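Local coordinates for CHAD domain protein (Streptomyces chartreusis, PDB 6RN5) that probably binds polyphosphate through its all-helical CHAD domain and carries copper ions at histidine sites, at residues Leu109-Gly121 with Leu344-Glu356. Sequence-based numbering, arbitrary orientation.
Sequences LERLLNALHRLSG and LGVLHADQRHEVE. With CU (copper (II) ion), chain C; CU (copper (II) ion), chain B.
Arg118 grips the carboxylate of Asp350 end-on with two nitrogens: NH1 meets OD1 at 2.9 Å and NH2 meets OD2 at 2.7 Å, both on the syn side but tilted out of the carboxylate plane, more so at OD1. OD2 takes a second hydrogen bond on its anti side, from Gln351 NE2. The other end of that amide accepts from Arg111, whose NH1 meets a lone pair of Gln351 OE1 at 2.9 Å with an N-H...O angle of 168°, so the amide is held from both ends, the NE2 bond being bent. Replacing Asp350 by an alanine would probably strip Arg118 of its two-bond partner, leaving it just the long charge contact with Glu354 across these segments, and cost Gln351 NE2 an acceptor. Helices 82-120 and 338-366 of this all-helical CHAD protein meet here, their short segments crossing at 107° with axes 10.3 Å apart, and Leu347 is a knob in the hole formed by Leu112, Ala115, Leu116 and Leu119. Having CG anti to the backbone N (chi1 -176°) brings the end of Leu347 nearer helix 82-120, its CD1 3.6 Å from Ala115 CB and its CD2 3.8 Å from Leu116 CD2. On 338-366, His348 binds one copper ion with His262 and His271, while His353 shares the other with His353 of the second subunit.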
loop_
_atom_site.group_PDB
_atom_site.type_symbol
_atom_site.label_atom_id
_atom_site.label_comp_id
_atom_site.label_asym_id
_atom_site.label_seq_id
_atom_site.Cartn_x
_atom_site.Cartn_y
_atom_site.Cartn_z
ATOM N N LEU A 109 13.602 -0.590 15.400
ATOM C CA LEU A 109 14.649 -0.663 14.392
ATOM C C LEU A 109 14.523 -1.946 13.612
ATOM O O LEU A 109 14.504 -1.959 12.365
ATOM C CB LEU A 109 16.036 -0.578 15.037
ATOM C CG LEU A 109 17.247 -0.749 14.103
ATOM C CD1 LEU A 109 17.167 0.166 12.878
ATOM C CD2 LEU A 109 18.557 -0.500 14.838
ATOM N N GLU A 110 14.416 -3.040 14.348
ATOM C CA GLU A 110 14.217 -4.341 13.719
ATOM C C GLU A 110 13.009 -4.406 12.774
ATOM O O GLU A 110 13.108 -4.895 11.638
ATOM C CB GLU A 110 14.065 -5.382 14.794
ATOM C CG GLU A 110 13.727 -6.725 14.206
ATOM C CD GLU A 110 14.395 -7.852 14.939
ATOM O OE1 GLU A 110 14.473 -7.764 16.199
ATOM O OE2 GLU A 110 14.823 -8.813 14.237
ATOM N N ARG A 111 11.869 -3.917 13.242
ATOM C CA ARG A 111 10.674 -3.892 12.438
ATOM C C ARG A 111 10.955 -3.104 11.164
ATOM O O ARG A 111 10.595 -3.530 10.058
ATOM C CB ARG A 111 9.530 -3.248 13.246
ATOM C CG ARG A 111 8.359 -2.750 12.434
ATOM C CD ARG A 111 7.240 -2.180 13.316
ATOM N NE ARG A 111 6.412 -3.261 13.833
ATOM C CZ ARG A 111 5.371 -3.804 13.211
ATOM N NH1 ARG A 111 4.903 -3.333 12.052
ATOM N NH2 ARG A 111 4.739 -4.784 13.815
ATOM N N LEU A 112 11.623 -1.960 11.290
ATOM C CA LEU A 112 11.859 -1.144 10.110
ATOM C C LEU A 112 12.884 -1.765 9.149
ATOM O O LEU A 112 12.702 -1.748 7.916
ATOM C CB LEU A 112 12.259 0.273 10.511
ATOM C CG LEU A 112 11.127 1.117 11.135
ATOM C CD1 LEU A 112 11.642 2.344 11.875
ATOM C CD2 LEU A 112 10.079 1.572 10.137
ATOM N N LEU A 113 13.959 -2.312 9.685
ATOM C CA LEU A 113 14.921 -3.014 8.793
ATOM C C LEU A 113 14.311 -4.217 8.080
ATOM O O LEU A 113 14.497 -4.368 6.879
ATOM C CB LEU A 113 16.201 -3.418 9.518
ATOM C CG LEU A 113 16.962 -2.176 10.033
ATOM C CD1 LEU A 113 18.187 -2.562 10.865
ATOM C CD2 LEU A 113 17.424 -1.244 8.911
ATOM N N ASN A 114 13.534 -5.020 8.785
ATOM C CA ASN A 114 12.771 -6.093 8.142
ATOM C C ASN A 114 11.898 -5.545 7.011
ATOM O O ASN A 114 11.939 -6.064 5.920
ATOM C CB ASN A 114 11.900 -6.850 9.150
ATOM C CG ASN A 114 12.713 -7.737 10.065
ATOM O OD1 ASN A 114 13.802 -8.198 9.705
ATOM N ND2 ASN A 114 12.218 -7.947 11.253
ATOM N N ALA A 115 11.151 -4.469 7.271
ATOM C CA ALA A 115 10.224 -3.967 6.282
ATOM C C ALA A 115 10.946 -3.475 5.031
ATOM O O ALA A 115 10.503 -3.748 3.930
ATOM C CB ALA A 115 9.330 -2.894 6.878
ATOM N N LEU A 116 12.070 -2.783 5.190
ATOM C CA LEU A 116 12.872 -2.324 4.041
ATOM C C LEU A 116 13.448 -3.447 3.142
ATOM O O LEU A 116 13.572 -3.287 1.905
ATOM C CB LEU A 116 14.057 -1.475 4.521
ATOM C CG LEU A 116 13.807 -0.019 4.940
ATOM C CD1 LEU A 116 15.070 0.491 5.608
ATOM C CD2 LEU A 116 13.404 0.885 3.776
ATOM N N HIS A 117 13.876 -4.519 3.791
ATOM C CA HIS A 117 14.392 -5.700 3.114
ATOM C C HIS A 117 13.265 -6.273 2.273
ATOM O O HIS A 117 13.429 -6.487 1.070
ATOM C CB HIS A 117 14.908 -6.761 4.113
ATOM C CG HIS A 117 16.336 -6.563 4.556
ATOM N ND1 HIS A 117 17.361 -6.249 3.684
ATOM C CD2 HIS A 117 16.913 -6.681 5.782
ATOM C CE1 HIS A 117 18.499 -6.153 4.355
ATOM N NE2 HIS A 117 18.257 -6.418 5.629
ATOM N N ARG A 118 12.113 -6.445 2.909
ATOM C CA ARG A 118 10.891 -6.895 2.237
ATOM C C ARG A 118 10.494 -5.994 1.072
ATOM O O ARG A 118 10.256 -6.454 -0.056
ATOM C CB ARG A 118 9.769 -6.974 3.263
ATOM C CG ARG A 118 8.400 -7.196 2.684
ATOM C CD ARG A 118 7.427 -7.681 3.738
ATOM N NE ARG A 118 7.223 -6.733 4.839
ATOM C CZ ARG A 118 6.582 -5.564 4.746
ATOM N NH1 ARG A 118 6.070 -5.149 3.580
ATOM N NH2 ARG A 118 6.442 -4.805 5.836
ATOM N N LEU A 119 10.439 -4.697 1.324
ATOM C CA LEU A 119 10.027 -3.750 0.300
ATOM C C LEU A 119 11.041 -3.586 -0.858
ATOM O O LEU A 119 10.716 -2.994 -1.908
ATOM C CB LEU A 119 9.788 -2.383 0.933
ATOM C CG LEU A 119 8.638 -2.334 1.914
ATOM C CD1 LEU A 119 8.770 -1.114 2.825
ATOM C CD2 LEU A 119 7.327 -2.344 1.152
ATOM N N SER A 120 12.263 -4.061 -0.671
ATOM C CA SER A 120 13.204 -4.090 -1.776
ATOM C C SER A 120 12.863 -5.289 -2.668
ATOM O O SER A 120 12.729 -5.139 -3.887
ATOM C CB SER A 120 14.633 -4.116 -1.261
ATOM O OG SER A 120 14.906 -2.875 -0.629
ATOM N N GLY A 121 12.661 -6.455 -2.050
ATOM C CA GLY A 121 12.142 -7.640 -2.754
ATOM C C GLY A 121 13.246 -8.639 -3.007
ATOM O O GLY A 121 14.188 -8.723 -2.220
ATOM N N LEU A 344 11.963 6.182 2.481
ATOM C CA LEU A 344 11.300 6.405 3.724
ATOM C C LEU A 344 9.830 6.675 3.517
ATOM O O LEU A 344 9.033 6.284 4.346
ATOM C CB LEU A 344 11.950 7.581 4.458
ATOM C CG LEU A 344 13.374 7.339 4.937
ATOM C CD1 LEU A 344 13.953 8.666 5.423
ATOM C CD2 LEU A 344 13.362 6.330 6.058
ATOM N N GLY A 345 9.471 7.354 2.431
ATOM C CA GLY A 345 8.045 7.496 2.048
ATOM C C GLY A 345 7.295 6.170 1.878
ATOM O O GLY A 345 6.157 6.022 2.334
ATOM N N VAL A 346 7.958 5.209 1.232
ATOM C CA VAL A 346 7.409 3.898 1.003
ATOM C C VAL A 346 7.230 3.168 2.328
ATOM O O VAL A 346 6.203 2.538 2.600
ATOM C CB VAL A 346 8.359 3.061 0.105
ATOM C CG1 VAL A 346 7.839 1.663 -0.092
ATOM C CG2 VAL A 346 8.487 3.696 -1.275
ATOM N N LEU A 347 8.263 3.260 3.151
ATOM C CA LEU A 347 8.279 2.617 4.458
ATOM C C LEU A 347 7.221 3.155 5.429
ATOM O O LEU A 347 6.605 2.411 6.152
ATOM C CB LEU A 347 9.665 2.784 5.034
ATOM C CG LEU A 347 10.003 2.141 6.338
ATOM C CD1 LEU A 347 9.775 0.641 6.233
ATOM C CD2 LEU A 347 11.466 2.480 6.599
ATOM N N HIS A 348 7.026 4.459 5.453
ATOM C CA HIS A 348 5.917 5.039 6.199
ATOM C C HIS A 348 4.587 4.510 5.717
ATOM O O HIS A 348 3.735 4.168 6.532
ATOM C CB HIS A 348 5.939 6.568 6.104
ATOM C CG HIS A 348 4.710 7.228 6.656
ATOM N ND1 HIS A 348 3.609 7.508 5.876
ATOM C CD2 HIS A 348 4.408 7.651 7.912
ATOM C CE1 HIS A 348 2.684 8.093 6.634
ATOM N NE2 HIS A 348 3.146 8.178 7.876
ATOM N N ALA A 349 4.410 4.411 4.402
ATOM C CA ALA A 349 3.172 3.938 3.833
ATOM C C ALA A 349 2.929 2.469 4.183
ATOM O O ALA A 349 1.826 2.076 4.630
ATOM C CB ALA A 349 3.198 4.124 2.313
ATOM N N ASP A 350 3.966 1.662 3.995
ATOM C CA ASP A 350 3.939 0.288 4.427
ATOM C C ASP A 350 3.460 0.109 5.875
ATOM O O ASP A 350 2.582 -0.724 6.167
ATOM C CB ASP A 350 5.357 -0.318 4.305
ATOM C CG ASP A 350 5.367 -1.777 4.648
ATOM O OD1 ASP A 350 4.839 -2.541 3.816
ATOM O OD2 ASP A 350 5.877 -2.144 5.730
ATOM N N GLN A 351 4.031 0.884 6.790
ATOM C CA GLN A 351 3.696 0.713 8.200
ATOM C C GLN A 351 2.283 1.247 8.470
ATOM O O GLN A 351 1.579 0.712 9.311
ATOM C CB GLN A 351 4.765 1.357 9.100
ATOM C CG GLN A 351 6.133 0.681 8.925
ATOM C CD GLN A 351 6.087 -0.746 9.411
ATOM O OE1 GLN A 351 5.833 -0.980 10.605
ATOM N NE2 GLN A 351 6.245 -1.713 8.481
ATOM N N ARG A 352 1.838 2.250 7.723
ATOM C CA ARG A 352 0.448 2.679 7.854
ATOM C C ARG A 352 -0.504 1.614 7.315
ATOM O O ARG A 352 -1.607 1.426 7.856
ATOM C CB ARG A 352 0.198 4.008 7.152
ATOM C CG ARG A 352 0.883 5.178 7.789
ATOM C CD ARG A 352 0.585 5.275 9.285
ATOM N NE ARG A 352 -0.840 5.308 9.659
ATOM C CZ ARG A 352 -1.292 5.408 10.914
ATOM N NH1 ARG A 352 -0.459 5.462 11.951
ATOM N NH2 ARG A 352 -2.592 5.467 11.148
ATOM N N HIS A 353 -0.067 0.870 6.290
ATOM C CA HIS A 353 -0.855 -0.282 5.816
ATOM C C HIS A 353 -0.934 -1.368 6.867
ATOM O O HIS A 353 -1.973 -1.985 6.994
ATOM C CB HIS A 353 -0.371 -0.831 4.443
ATOM C CG HIS A 353 -0.422 0.190 3.349
ATOM N ND1 HIS A 353 -1.349 1.216 3.336
ATOM C CD2 HIS A 353 0.357 0.372 2.248
ATOM C CE1 HIS A 353 -1.145 1.979 2.271
ATOM N NE2 HIS A 353 -0.123 1.486 1.592
ATOM N N GLU A 354 0.139 -1.580 7.620
ATOM C CA GLU A 354 0.115 -2.520 8.749
ATOM C C GLU A 354 -0.815 -2.003 9.857
ATOM O O GLU A 354 -1.449 -2.781 10.528
ATOM C CB GLU A 354 1.504 -2.760 9.321
ATOM C CG GLU A 354 2.492 -3.436 8.374
ATOM C CD GLU A 354 2.255 -4.950 8.187
ATOM O OE1 GLU A 354 1.447 -5.545 8.937
ATOM O OE2 GLU A 354 2.883 -5.556 7.286
ATOM N N VAL A 355 -0.921 -0.695 10.063
ATOM C CA VAL A 355 -1.859 -0.182 11.099
ATOM C C VAL A 355 -3.283 -0.605 10.732
ATOM O O VAL A 355 -3.984 -1.212 11.535
ATOM C CB VAL A 355 -1.737 1.355 11.319
ATOM C CG1 VAL A 355 -2.875 1.899 12.195
ATOM C CG2 VAL A 355 -0.392 1.692 11.946
ATOM N N GLU A 356 -3.683 -0.327 9.501
ATOM C CA GLU A 356 -4.969 -0.763 8.976
ATOM C C GLU A 356 -5.173 -2.276 9.039
ATOM O O GLU A 356 -6.195 -2.734 9.510
ATOM C CB GLU A 356 -5.170 -0.271 7.535
ATOM C CG GLU A 356 -5.803 1.130 7.448
ATOM C CD GLU A 356 -7.256 1.196 7.979
ATOM O OE1 GLU A 356 -8.130 0.395 7.560
ATOM O OE2 GLU A 356 -7.551 2.062 8.831
HETATM CU CU CU C . 1.682 1.562 -0.132
HETATM CU CU CU B . 2.135 9.370 9.188
HETATM O O HOH W 1 6.277 -4.712 9.008
#